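Local coordinates for tricorn protease (Thermoplasma acidophilum, PDB 1K32), which is a serine protease that cuts peptides, probably products of the proteasome, with beta propellers that are thought to gate substrate access, at residues R106-V111 and N169-P174; K186-V191 and Y1009-Y1014. All blocks are in the same frame, centred on the assembly; numbering follows the deposited sequence.

In the fold
Both contacts involve one blade of the six-bladed beta propeller, the four-stranded sheet 156-200. Contact 1 (106-111 with 169-174) ties the loop between its second and third strands to the chain entering a neighbouring blade. Contact 2 (186-191 with 1009-1014) sets the third strand against a short helix of the C-terminal protease part, shortly after 1005-1006, an outermost strand of its parallel sheet. Their centres are about 19 Å apart, and they meet where T170 CG2 packs on K186 O at 3.9 Å. N169, in contact 1, is also hydrogen-bonded to Y936, within the S41 peptidase family region, so both contacts lie close to the seam between propeller and protease.

Contact 1: R106-V111 and N169-P174; sequences RMFTDV and NTFELP
F108 sets its CG anti to its own carbonyl carbon and beside the backbone N (chi1 -65°), whereas F171 holds CG in the cramped position between N and carbonyl carbon (chi1 43°), and these two choices swing the phenyl rings into each other. They meet through a single corner: CE2 of F108 lies 3.7 Å from CE2 of F171, and F171 CE2 is also 4.0 Å from F108 CZ. F171 arrives near the plane of the F108 ring, at its edge. With planes inclined at 58° and centroids 5.7 Å apart, the two form an oblique aromatic pair. Phenylalanine suits both sites because a rigid, apolar plate can bridge two loops without needing a polar partner.

Within its own segment, R106 CB packs 3.6 Å above the F108 ring plane, toward the rim, while N169 O merely lies over the face of the F171 ring. M107, between R106 and F108, is the centre of an inverse gamma turn closed by a weak bond from F108 N to R106 O. In the propeller this turn leads from one blade to the next: strand 106-107 ends one sheet and strand 110-114 begins the following one, which T109 and D110 enter through a G1 beta bulge opposite S123. T109 takes the positive phi of that bulge, and R70 grips the chain here by donating to the carbonyls of both F108 and T109. On the other loop, H205 holds the F171 carbonyl by a hydrogen bond to its oxygen, and R250 ties the next residue, E172, to a later blade through a salt bridge.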
loop_
_atom_site.group_PDB
_atom_site.type_symbol
_atom_site.label_atom_id
_atom_site.label_comp_id
_atom_site.label_asym_id
_atom_site.label_seq_id
_atom_site.Cartn_x
_atom_site.Cartn_y
_atom_site.Cartn_z
ATOM N N ARG A 106 -18.975 3.823 56.744
ATOM C CA ARG A 106 -18.946 2.408 57.095
ATOM C C ARG A 106 -17.511 1.925 56.994
ATOM O O ARG A 106 -17.126 1.264 56.033
ATOM C CB ARG A 106 -19.860 1.582 56.178
ATOM C CG ARG A 106 -21.340 1.931 56.310
ATOM C CD ARG A 106 -22.251 0.881 55.666
ATOM N NE ARG A 106 -21.950 0.635 54.255
ATOM C CZ ARG A 106 -22.584 -0.261 53.500
ATOM N NH1 ARG A 106 -22.244 -0.416 52.223
ATOM N NH2 ARG A 106 -23.554 -1.011 54.015
ATOM N N MET A 107 -16.719 2.298 57.991
ATOM C CA MET A 107 -15.305 1.936 58.064
ATOM C C MET A 107 -15.225 0.557 58.697
ATOM O O MET A 107 -14.900 0.420 59.882
ATOM C CB MET A 107 -14.549 2.970 58.912
ATOM C CG MET A 107 -14.425 4.354 58.261
ATOM S SD MET A 107 -13.547 5.559 59.294
ATOM C CE MET A 107 -14.911 6.306 60.081
ATOM N N PHE A 108 -15.510 -0.461 57.886
ATOM C CA PHE A 108 -15.545 -1.835 58.357
ATOM C C PHE A 108 -14.222 -2.591 58.386
ATOM O O PHE A 108 -13.233 -2.151 57.809
ATOM C CB PHE A 108 -16.626 -2.599 57.573
ATOM C CG PHE A 108 -18.029 -2.091 57.834
ATOM C CD1 PHE A 108 -19.104 -2.514 57.043
ATOM C CD2 PHE A 108 -18.284 -1.221 58.902
ATOM C CE1 PHE A 108 -20.409 -2.087 57.311
ATOM C CE2 PHE A 108 -19.597 -0.784 59.180
ATOM C CZ PHE A 108 -20.659 -1.224 58.379
ATOM N N THR A 109 -14.232 -3.746 59.050
ATOM C CA THR A 109 -13.034 -4.559 59.256
ATOM C C THR A 109 -12.313 -3.740 60.306
ATOM O O THR A 109 -11.520 -2.836 59.994
ATOM C CB THR A 109 -12.159 -4.676 58.012
ATOM O OG1 THR A 109 -12.906 -5.333 56.982
ATOM C CG2 THR A 109 -10.893 -5.496 58.323
ATOM N N ASP A 110 -12.625 -4.055 61.558
ATOM C CA ASP A 110 -12.075 -3.323 62.686
ATOM C C ASP A 110 -11.989 -4.203 63.924
ATOM O O ASP A 110 -12.370 -5.369 63.896
ATOM C CB ASP A 110 -12.989 -2.123 62.969
ATOM C CG ASP A 110 -12.309 -1.027 63.769
ATOM O OD1 ASP A 110 -12.930 0.052 63.927
ATOM O OD2 ASP A 110 -11.176 -1.230 64.237
ATOM N N VAL A 111 -11.460 -3.637 65.002
ATOM C CA VAL A 111 -11.358 -4.337 66.273
ATOM C C VAL A 111 -12.754 -4.256 66.870
ATOM O O VAL A 111 -13.370 -3.190 66.853
ATOM C CB VAL A 111 -10.371 -3.629 67.209
ATOM C CG1 VAL A 111 -10.474 -4.214 68.608
ATOM C CG2 VAL A 111 -8.957 -3.760 66.662
ATOM N N ASN A 169 -24.513 -2.125 65.018
ATOM C CA ASN A 169 -24.496 -0.834 64.324
ATOM C C ASN A 169 -24.054 0.297 65.236
ATOM O O ASN A 169 -24.422 1.455 65.029
ATOM C CB ASN A 169 -25.893 -0.519 63.782
ATOM C CG ASN A 169 -26.493 -1.684 63.045
ATOM O OD1 ASN A 169 -27.593 -2.125 63.355
ATOM N ND2 ASN A 169 -25.773 -2.190 62.065
ATOM N N THR A 170 -23.239 -0.041 66.224
ATOM C CA THR A 170 -22.790 0.920 67.216
ATOM C C THR A 170 -21.578 1.824 66.915
ATOM O O THR A 170 -20.947 2.353 67.838
ATOM C CB THR A 170 -22.589 0.191 68.563
ATOM O OG1 THR A 170 -21.954 -1.074 68.332
ATOM C CG2 THR A 170 -23.932 -0.049 69.236
ATOM N N PHE A 171 -21.257 2.019 65.638
ATOM C CA PHE A 171 -20.158 2.922 65.281
ATOM C C PHE A 171 -20.739 4.347 65.268
ATOM O O PHE A 171 -21.955 4.508 65.274
ATOM C CB PHE A 171 -19.577 2.545 63.904
ATOM C CG PHE A 171 -20.613 2.212 62.876
ATOM C CD1 PHE A 171 -21.327 3.225 62.225
ATOM C CD2 PHE A 171 -20.922 0.878 62.595
ATOM C CE1 PHE A 171 -22.338 2.916 61.310
ATOM C CE2 PHE A 171 -21.944 0.551 61.675
ATOM C CZ PHE A 171 -22.652 1.573 61.034
ATOM N N GLU A 172 -19.896 5.375 65.271
ATOM C CA GLU A 172 -20.408 6.752 65.267
ATOM C C GLU A 172 -21.073 7.119 63.931
ATOM O O GLU A 172 -20.710 6.584 62.879
ATOM C CB GLU A 172 -19.280 7.757 65.548
ATOM C CG GLU A 172 -18.550 7.583 66.897
ATOM C CD GLU A 172 -19.396 7.938 68.127
ATOM O OE1 GLU A 172 -18.941 7.637 69.243
ATOM O OE2 GLU A 172 -20.500 8.516 67.995
ATOM N N LEU A 173 -22.045 8.027 63.988
ATOM C CA LEU A 173 -22.740 8.510 62.795
ATOM C C LEU A 173 -22.633 10.033 62.741
ATOM O O LEU A 173 -23.640 10.734 62.821
ATOM C CB LEU A 173 -24.211 8.123 62.831
ATOM C CG LEU A 173 -24.614 6.655 62.680
ATOM C CD1 LEU A 173 -26.123 6.566 62.790
ATOM C CD2 LEU A 173 -24.148 6.103 61.356
ATOM N N PRO A 174 -21.410 10.565 62.585
ATOM C CA PRO A 174 -21.202 12.020 62.531
ATOM C C PRO A 174 -21.903 12.745 61.382
ATOM O O PRO A 174 -22.198 13.937 61.480
ATOM C CB PRO A 174 -19.680 12.153 62.477
ATOM C CG PRO A 174 -19.259 10.940 61.707
ATOM C CD PRO A 174 -20.171 9.832 62.252
#

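Contact 2: K186-V191 and Y1009-Y1014; sequences KIWIEV and YAPHDY
P1011 lays its CD over one face of the W188 indole, 3.8 Å from the centroid of the six-membered ring and 24° off its normal, a CH-pi contact. The nearest ring atom is W188 CE3, 3.5 Å from P1011 CD. Alongside, the methyl CB of A1010 reaches W188 CZ3 at 3.5 Å and leans on CH2, coming in obliquely; a small side chain here lets the helix start close to the ring. With CG anti to the carbonyl carbon (chi1 -70°), the indole is sent toward the helix, and chi2 (65°) turns its plane to present the benzene end.

The helix side is fixed by its own N-terminus. A1010 is the N-cap, and the D1013 carboxylate accepts its N-H through the anti lone pair of OD1, 2.8 Å from A1010 N. A1010 O accepts from D1013 N and Y1014 N, while proline suits the first helical turn, where no N-H is required. Further out, R168 of the adjacent strand makes a cation-pi contact with W188 and donates to Y1009 O, so one arginine binds propeller and protease together.

An alanine in place of W188 would probably leave P1011 and A1010 facing a gap and R168 without its aromatic partner. P1011 CD, bonded to the proline nitrogen, probably carries polarised C-H groups that suit the electron-rich face, while A1010 CB adds plain apolar contact: a join of dispersion and weak CH-pi attraction.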
loop_
_atom_site.group_PDB
_atom_site.type_symbol
_atom_site.label_atom_id
_atom_site.label_comp_id
_atom_site.label_asym_id
_atom_site.label_seq_id
_atom_site.Cartn_x
_atom_site.Cartn_y
_atom_site.Cartn_z
ATOM N N LYS A 186 -27.937 -0.575 68.626
ATOM C CA LYS A 186 -28.690 -1.224 69.699
ATOM C C LYS A 186 -27.768 -2.203 70.440
ATOM O O LYS A 186 -26.773 -2.685 69.884
ATOM C CB LYS A 186 -29.888 -1.984 69.119
ATOM C CG LYS A 186 -30.900 -1.125 68.365
ATOM C CD LYS A 186 -32.025 -1.979 67.779
ATOM C CE LYS A 186 -33.073 -1.118 67.081
ATOM N NZ LYS A 186 -34.310 -1.869 66.735
ATOM N N ILE A 187 -28.101 -2.509 71.685
ATOM C CA ILE A 187 -27.271 -3.408 72.467
ATOM C C ILE A 187 -28.030 -4.629 72.967
ATOM O O ILE A 187 -29.177 -4.533 73.416
ATOM C CB ILE A 187 -26.651 -2.681 73.686
ATOM C CG1 ILE A 187 -25.883 -1.436 73.216
ATOM C CG2 ILE A 187 -25.730 -3.633 74.444
ATOM C CD1 ILE A 187 -25.219 -0.664 74.322
ATOM N N TRP A 188 -27.380 -5.782 72.879
ATOM C CA TRP A 188 -27.972 -7.031 73.338
ATOM C C TRP A 188 -27.039 -7.620 74.381
ATOM O O TRP A 188 -25.842 -7.346 74.359
ATOM C CB TRP A 188 -28.110 -8.034 72.194
ATOM C CG TRP A 188 -29.140 -7.715 71.155
ATOM C CD1 TRP A 188 -29.136 -6.661 70.286
ATOM C CD2 TRP A 188 -30.296 -8.500 70.828
ATOM N NE1 TRP A 188 -30.212 -6.745 69.435
ATOM C CE2 TRP A 188 -30.940 -7.862 69.742
ATOM C CE3 TRP A 188 -30.848 -9.684 71.346
ATOM C CZ2 TRP A 188 -32.114 -8.367 69.160
ATOM C CZ3 TRP A 188 -32.015 -10.186 70.769
ATOM C CH2 TRP A 188 -32.636 -9.522 69.682
ATOM N N ILE A 189 -27.581 -8.432 75.286
ATOM C CA ILE A 189 -26.768 -9.068 76.313
ATOM C C ILE A 189 -27.184 -10.521 76.514
ATOM O O ILE A 189 -28.364 -10.868 76.433
ATOM C CB ILE A 189 -26.861 -8.309 77.656
ATOM C CG1 ILE A 189 -25.804 -8.831 78.621
ATOM C CG2 ILE A 189 -28.235 -8.488 78.274
ATOM C CD1 ILE A 189 -25.573 -7.925 79.808
ATOM N N GLU A 190 -26.199 -11.374 76.764
ATOM C CA GLU A 190 -26.456 -12.789 76.969
ATOM C C GLU A 190 -27.053 -12.947 78.362
ATOM O O GLU A 190 -26.580 -12.334 79.309
ATOM C CB GLU A 190 -25.144 -13.564 76.847
ATOM C CG GLU A 190 -25.293 -15.058 76.651
ATOM C CD GLU A 190 -23.946 -15.752 76.516
ATOM O OE1 GLU A 190 -23.910 -16.934 76.123
ATOM O OE2 GLU A 190 -22.914 -15.113 76.805
ATOM N N VAL A 191 -28.107 -13.743 78.486
ATOM C CA VAL A 191 -28.737 -13.945 79.789
ATOM C C VAL A 191 -28.570 -15.394 80.235
ATOM O O VAL A 191 -28.406 -15.686 81.418
ATOM C CB VAL A 191 -30.244 -13.587 79.752
ATOM C CG1 VAL A 191 -30.417 -12.098 79.549
ATOM C CG2 VAL A 191 -30.935 -14.345 78.636
ATOM N N TYR A 1009 -33.888 -10.958 64.303
ATOM C CA TYR A 1009 -32.920 -11.979 63.950
ATOM C C TYR A 1009 -31.907 -11.841 65.090
ATOM O O TYR A 1009 -30.905 -11.151 64.964
ATOM C CB TYR A 1009 -32.271 -11.655 62.605
ATOM C CG TYR A 1009 -31.635 -12.843 61.904
ATOM C CD1 TYR A 1009 -30.946 -13.823 62.617
ATOM C CD2 TYR A 1009 -31.685 -12.953 60.513
ATOM C CE1 TYR A 1009 -30.317 -14.885 61.959
ATOM C CE2 TYR A 1009 -31.066 -14.000 59.849
ATOM C CZ TYR A 1009 -30.384 -14.957 60.573
ATOM O OH TYR A 1009 -29.754 -15.965 59.890
ATOM N N ALA A 1010 -32.199 -12.493 66.213
ATOM C CA ALA A 1010 -31.353 -12.429 67.402
ATOM C C ALA A 1010 -30.011 -13.153 67.283
ATOM O O ALA A 1010 -29.837 -14.018 66.431
ATOM C CB ALA A 1010 -32.118 -12.965 68.585
ATOM N N PRO A 1011 -29.046 -12.807 68.158
ATOM C CA PRO A 1011 -27.728 -13.447 68.125
ATOM C C PRO A 1011 -27.845 -14.960 68.265
ATOM O O PRO A 1011 -27.152 -15.702 67.579
ATOM C CB PRO A 1011 -27.000 -12.805 69.306
ATOM C CG PRO A 1011 -27.598 -11.431 69.352
ATOM C CD PRO A 1011 -29.075 -11.739 69.173
ATOM N N HIS A 1012 -28.737 -15.415 69.142
ATOM C CA HIS A 1012 -28.912 -16.845 69.342
ATOM C C HIS A 1012 -29.501 -17.523 68.114
ATOM O O HIS A 1012 -29.381 -18.737 67.952
ATOM C CB HIS A 1012 -29.755 -17.131 70.603
ATOM C CG HIS A 1012 -30.984 -16.284 70.733
ATOM N ND1 HIS A 1012 -32.141 -16.530 70.026
ATOM C CD2 HIS A 1012 -31.241 -15.202 71.509
ATOM C CE1 HIS A 1012 -33.058 -15.639 70.361
ATOM N NE2 HIS A 1012 -32.537 -14.822 71.260
ATOM N N ASP A 1013 -30.126 -16.738 67.237
ATOM C CA ASP A 1013 -30.680 -17.291 66.002
ATOM C C ASP A 1013 -29.491 -17.620 65.106
ATOM O O ASP A 1013 -29.445 -18.677 64.486
ATOM C CB ASP A 1013 -31.605 -16.279 65.317
ATOM C CG ASP A 1013 -32.944 -16.149 66.017
ATOM O OD1 ASP A 1013 -33.413 -15.012 66.233
ATOM O OD2 ASP A 1013 -33.538 -17.193 66.349
ATOM N N TYR A 1014 -28.525 -16.709 65.047
ATOM C CA TYR A 1014 -27.328 -16.941 64.244
ATOM C C TYR A 1014 -26.540 -18.105 64.829
ATOM O O TYR A 1014 -25.990 -18.907 64.090
ATOM C CB TYR A 1014 -26.431 -15.705 64.209
ATOM C CG TYR A 1014 -26.986 -14.571 63.386
ATOM C CD1 TYR A 1014 -27.661 -13.510 63.988
ATOM C CD2 TYR A 1014 -26.826 -14.553 62.003
ATOM C CE1 TYR A 1014 -28.159 -12.458 63.224
ATOM C CE2 TYR A 1014 -27.322 -13.505 61.231
ATOM C CZ TYR A 1014 -27.981 -12.468 61.846
ATOM O OH TYR A 1014 -28.441 -11.426 61.092
#